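Local coordinates for cystalysin (Treponema denticola, PDB 1C7N), which binds pyridoxal-5'-phosphate and belongs to the class I and II aminotransferase family of fold-type I enzymes, at residues T110-G115 against Q133-I138; L159-N164 against V193-L198. One frame throughout, in Å; residues are numbered along the deposited sequence.

Contact 1: T110-G115 against Q133-I138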
# COMPACT_ATOMS: atom_id res chain seq x y z
N THR A 110 -15.00 -10.89 12.47
CA THR A 110 -15.92 -11.99 12.17
C THR A 110 -15.09 -13.24 11.94
O THR A 110 -13.87 -13.17 11.80
CB THR A 110 -16.77 -11.73 10.90
OG1 THR A 110 -15.93 -11.71 9.75
CG2 THR A 110 -17.53 -10.42 11.02
N LYS A 111 -15.75 -14.39 11.91
CA LYS A 111 -15.09 -15.66 11.69
C LYS A 111 -15.80 -16.36 10.54
O LYS A 111 -16.95 -16.03 10.23
CB LYS A 111 -15.17 -16.52 12.95
CG LYS A 111 -16.59 -16.78 13.43
CD LYS A 111 -16.63 -17.74 14.61
CE LYS A 111 -18.04 -17.91 15.16
NZ LYS A 111 -19.00 -18.45 14.15
N PRO A 112 -15.15 -17.34 9.90
CA PRO A 112 -15.82 -18.03 8.79
C PRO A 112 -17.20 -18.50 9.25
O PRO A 112 -17.36 -18.97 10.37
CB PRO A 112 -14.87 -19.18 8.48
CG PRO A 112 -13.52 -18.56 8.76
CD PRO A 112 -13.77 -17.83 10.07
N GLY A 113 -18.19 -18.36 8.38
CA GLY A 113 -19.53 -18.77 8.74
C GLY A 113 -20.38 -17.62 9.23
O GLY A 113 -21.60 -17.65 9.12
N ASP A 114 -19.73 -16.60 9.80
CA ASP A 114 -20.45 -15.43 10.30
C ASP A 114 -21.10 -14.67 9.15
O ASP A 114 -20.60 -14.69 8.02
CB ASP A 114 -19.50 -14.47 11.03
CG ASP A 114 -19.09 -14.97 12.40
OD1 ASP A 114 -18.34 -14.26 13.09
OD2 ASP A 114 -19.52 -16.08 12.78
N GLY A 115 -22.22 -14.02 9.43
CA GLY A 115 -22.90 -13.26 8.40
C GLY A 115 -22.58 -11.78 8.49
O GLY A 115 -22.33 -11.25 9.58
N GLN A 133 -13.63 -14.48 1.91
CA GLN A 133 -13.00 -14.84 3.18
C GLN A 133 -13.90 -15.84 3.90
O GLN A 133 -13.80 -16.06 5.10
CB GLN A 133 -12.78 -13.60 4.05
CG GLN A 133 -11.86 -12.56 3.40
CD GLN A 133 -11.36 -11.52 4.39
OE1 GLN A 133 -10.57 -11.83 5.28
NE2 GLN A 133 -11.82 -10.29 4.24
N GLU A 134 -14.78 -16.45 3.11
CA GLU A 134 -15.73 -17.46 3.58
C GLU A 134 -16.71 -17.05 4.67
O GLU A 134 -17.05 -17.84 5.54
CB GLU A 134 -14.97 -18.73 4.00
CG GLU A 134 -14.07 -19.28 2.89
CD GLU A 134 -13.56 -20.68 3.18
OE1 GLU A 134 -12.64 -21.13 2.46
OE2 GLU A 134 -14.07 -21.32 4.13
N ARG A 135 -17.15 -15.79 4.62
CA ARG A 135 -18.15 -15.31 5.57
C ARG A 135 -19.44 -15.38 4.75
O ARG A 135 -19.39 -15.64 3.55
CB ARG A 135 -17.86 -13.87 5.99
CG ARG A 135 -17.01 -13.71 7.25
CD ARG A 135 -15.60 -14.30 7.12
NE ARG A 135 -14.75 -13.86 8.22
CZ ARG A 135 -13.48 -14.22 8.41
NH1 ARG A 135 -12.89 -15.05 7.57
NH2 ARG A 135 -12.81 -13.73 9.44
N LYS A 136 -20.59 -15.17 5.38
CA LYS A 136 -21.84 -15.25 4.64
C LYS A 136 -22.41 -13.88 4.28
O LYS A 136 -22.61 -13.03 5.14
CB LYS A 136 -22.88 -16.04 5.44
CG LYS A 136 -22.40 -17.40 5.94
CD LYS A 136 -21.72 -18.21 4.85
CE LYS A 136 -22.62 -18.46 3.65
NZ LYS A 136 -21.90 -19.18 2.56
N ILE A 137 -22.67 -13.67 2.99
CA ILE A 137 -23.24 -12.42 2.52
C ILE A 137 -24.73 -12.39 2.82
O ILE A 137 -25.49 -13.21 2.30
CB ILE A 137 -23.04 -12.25 1.00
CG1 ILE A 137 -21.55 -12.24 0.66
CG2 ILE A 137 -23.71 -10.96 0.53
CD1 ILE A 137 -21.25 -12.19 -0.82
N ILE A 138 -25.15 -11.47 3.68
CA ILE A 138 -26.56 -11.34 4.05
C ILE A 138 -27.12 -10.11 3.34
O ILE A 138 -26.81 -8.97 3.72
CB ILE A 138 -26.75 -11.19 5.58
CG1 ILE A 138 -25.98 -12.30 6.31
CG2 ILE A 138 -28.22 -11.28 5.94
CD1 ILE A 138 -26.40 -13.70 5.92

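Contact 2: L159-N164 against V193-L198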
# COMPACT_ATOMS: atom_id res chain seq x y z
N LEU A 159 -33.08 -9.12 10.09
CA LEU A 159 -31.73 -9.64 9.93
C LEU A 159 -30.82 -9.30 11.11
O LEU A 159 -29.95 -10.09 11.47
CB LEU A 159 -31.10 -9.10 8.64
CG LEU A 159 -31.77 -9.51 7.32
CD1 LEU A 159 -31.15 -8.73 6.18
CD2 LEU A 159 -31.62 -11.01 7.11
N SER A 160 -31.01 -8.13 11.70
CA SER A 160 -30.18 -7.70 12.83
C SER A 160 -30.42 -8.58 14.05
O SER A 160 -29.56 -8.68 14.93
CB SER A 160 -30.48 -6.25 13.19
OG SER A 160 -31.78 -6.12 13.76
N LYS A 161 -31.58 -9.21 14.10
CA LYS A 161 -31.92 -10.08 15.22
C LYS A 161 -31.24 -11.44 15.11
O LYS A 161 -31.20 -12.20 16.09
CB LYS A 161 -33.44 -10.24 15.32
CG LYS A 161 -34.15 -8.98 15.82
CD LYS A 161 -35.45 -8.73 15.07
CE LYS A 161 -36.41 -9.91 15.15
NZ LYS A 161 -37.62 -9.69 14.31
N ASP A 162 -30.71 -11.75 13.93
CA ASP A 162 -30.02 -13.02 13.72
C ASP A 162 -28.61 -12.92 14.31
O ASP A 162 -27.73 -12.26 13.77
CB ASP A 162 -29.91 -13.33 12.22
CG ASP A 162 -29.33 -14.72 11.95
OD1 ASP A 162 -28.69 -15.29 12.86
OD2 ASP A 162 -29.49 -15.22 10.82
N LYS A 163 -28.44 -13.59 15.45
CA LYS A 163 -27.18 -13.62 16.19
C LYS A 163 -25.93 -13.93 15.36
O LYS A 163 -24.84 -13.44 15.67
CB LYS A 163 -27.30 -14.64 17.32
CG LYS A 163 -28.01 -15.94 16.91
CD LYS A 163 -29.51 -15.71 16.68
CE LYS A 163 -30.14 -16.85 15.89
NZ LYS A 163 -31.57 -16.56 15.54
N ASN A 164 -26.08 -14.73 14.31
CA ASN A 164 -24.94 -15.08 13.48
C ASN A 164 -24.42 -13.89 12.68
O ASN A 164 -23.26 -13.88 12.26
CB ASN A 164 -25.28 -16.23 12.53
CG ASN A 164 -24.06 -16.79 11.83
OD1 ASN A 164 -23.10 -17.21 12.48
ND2 ASN A 164 -24.08 -16.79 10.50
N VAL A 193 -29.46 -0.93 14.88
CA VAL A 193 -28.10 -1.31 15.22
C VAL A 193 -27.84 -1.36 16.72
O VAL A 193 -27.32 -2.36 17.23
CB VAL A 193 -27.07 -0.36 14.58
CG1 VAL A 193 -25.67 -0.68 15.09
CG2 VAL A 193 -27.11 -0.51 13.06
N LEU A 194 -28.20 -0.30 17.43
CA LEU A 194 -28.00 -0.23 18.88
C LEU A 194 -28.84 -1.26 19.62
O LEU A 194 -28.51 -1.66 20.74
CB LEU A 194 -28.33 1.17 19.39
CG LEU A 194 -27.50 2.33 18.83
CD1 LEU A 194 -27.97 3.63 19.44
CD2 LEU A 194 -26.02 2.09 19.12
N LYS A 195 -29.93 -1.69 18.99
CA LYS A 195 -30.85 -2.68 19.54
C LYS A 195 -30.29 -4.10 19.45
O LYS A 195 -30.72 -5.00 20.18
CB LYS A 195 -32.18 -2.61 18.78
CG LYS A 195 -33.02 -3.87 18.83
CD LYS A 195 -34.07 -3.88 17.72
CE LYS A 195 -33.42 -3.84 16.33
NZ LYS A 195 -32.47 -4.97 16.10
N SER A 196 -29.34 -4.31 18.55
CA SER A 196 -28.73 -5.62 18.35
C SER A 196 -27.25 -5.57 18.70
O SER A 196 -26.76 -4.58 19.23
CB SER A 196 -28.89 -6.05 16.90
OG SER A 196 -28.18 -5.18 16.04
N ASP A 197 -26.54 -6.66 18.39
CA ASP A 197 -25.11 -6.72 18.67
C ASP A 197 -24.32 -6.48 17.39
O ASP A 197 -23.14 -6.83 17.30
CB ASP A 197 -24.73 -8.09 19.25
CG ASP A 197 -25.44 -8.39 20.55
OD1 ASP A 197 -25.52 -7.49 21.41
OD2 ASP A 197 -25.90 -9.54 20.73
N LEU A 198 -24.97 -5.86 16.41
CA LEU A 198 -24.32 -5.56 15.14
C LEU A 198 -23.31 -4.44 15.28
O LEU A 198 -23.52 -3.47 16.01
CB LEU A 198 -25.34 -5.16 14.08
CG LEU A 198 -26.20 -6.23 13.40
CD1 LEU A 198 -27.18 -5.56 12.45
CD2 LEU A 198 -25.31 -7.21 12.64

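Contact 1: T110-G115 against Q133-I138
With chi1 at -92° and a bend at chi2 (62°), Arg135 carries its guanidinium back along the 110-115 loop, where Thr110 meets it with two oxygens. Thr110 holds OG1 between its backbone N and carbonyl carbon, facing Arg135, and the grip is side-on. NE donates to Thr110 OG1 at 2.9 Å, almost straight (164°) and close to the guanidinium plane, while NH2 reaches Thr110 O at 2.6 Å from above the carbonyl plane, a more bent bond. Thr110 OG1 also bonds to Val106 O in the preceding helix. At the far edge of the same group NH1 donates to Gln133 O (2.8 Å), lying in both the guanidinium plane and the carbonyl plane of Gln133, so contacts at both edges fix the rotation of the guanidinium. The peptide joining Lys111 to Pro112 lies over one face, and the proline ring runs alongside, its CG 3.8 Å from Arg135 NH1.

The loop is a type II turn, Lys111 to Asp114, leading into strand 115-118, next to the edge strand 136-139 in the main sheet. A Schellman motif with Glu134 as its C-prime residue closes helix 125-131, Arg135 N reaching back to Ile130 O. The two strands start here in parallel: Gly113 N donates to Glu134 O (3.1 Å), then Lys136 N to Asp114 O (2.7 Å, nearly straight), and Gly115 pairs with Lys136. Gly113 takes positive phi in the turn, and Gly115 CA packs 3.8 Å from Ile138 CG1. Within the turn, Asp114 takes Lys111 N on OD1 and makes a salt bridge from OD2 to Lys111 NZ at 2.8 Å.

Contact 2: L159-N164 against V193-L198
Ser160 lays its CB against the methyl CD1 of Leu198 at 3.5 Å, tighter than ordinary van der Waals contact, and the same methyl also rests near Ser160 CA. Leu198 comes from the buried side, where its side chain also touches Ile117 of strand 115-118. On the solvent side the long arm of Lys195 closes over the serine. Its CG starts anti to the backbone N (chi1 157°), and with chi3 and chi4 both near +60° the chain curls round to bring NZ to Ser160 OG at 2.7 Å. Between these two approaches sits Ser196, whose CB lies 3.4 Å from Ser160 O and whose OG passes 3.8 Å from Ser160 CB.

The contact joins the C-terminal ends of two helices, 153-160 and 183-195, each followed by a loop into a parallel strand of the main sheet, 165-171 and 199-203. The backbones come nearest at Ser160 and Ser196, whose CA atoms are 6.1 Å apart. Farther along the first loop, Asp162 OD1 accepts from Asn164 N (3.0 Å), an Asx turn that precedes strand 165-171.

Ser160 OG also bonds to Glu157 O, and Lys195 NZ to Ile192 O, so the ammonium is held by Ser160 OG and by Ile192 O in the last turn of its own helix, where the helix dipole would be expected to favour its positive charge.

Overall arrangement
Contact 1 and contact 2 lie side by side along the main sheet, their centres about 15 Å apart, and they meet through Asn164. Its ND2 is 3.0 Å from Gly113 O and its O is 3.0 Å from Gly115 N, both probable hydrogen bonds that tie the loop before strand 115-118 to the one before strand 165-171. Ile138 CG2 packs on Leu159 CD2 at 3.6 Å as a second join. Between them the contacts gather the starts of four neighbouring parallel strands, 136-139, 115-118, 165-171 and 199-203. None of their residues lines the pyridoxal-5'-phosphate pocket, but the last two strands lead to it, contributing Cys171 and Asp203 at their other ends.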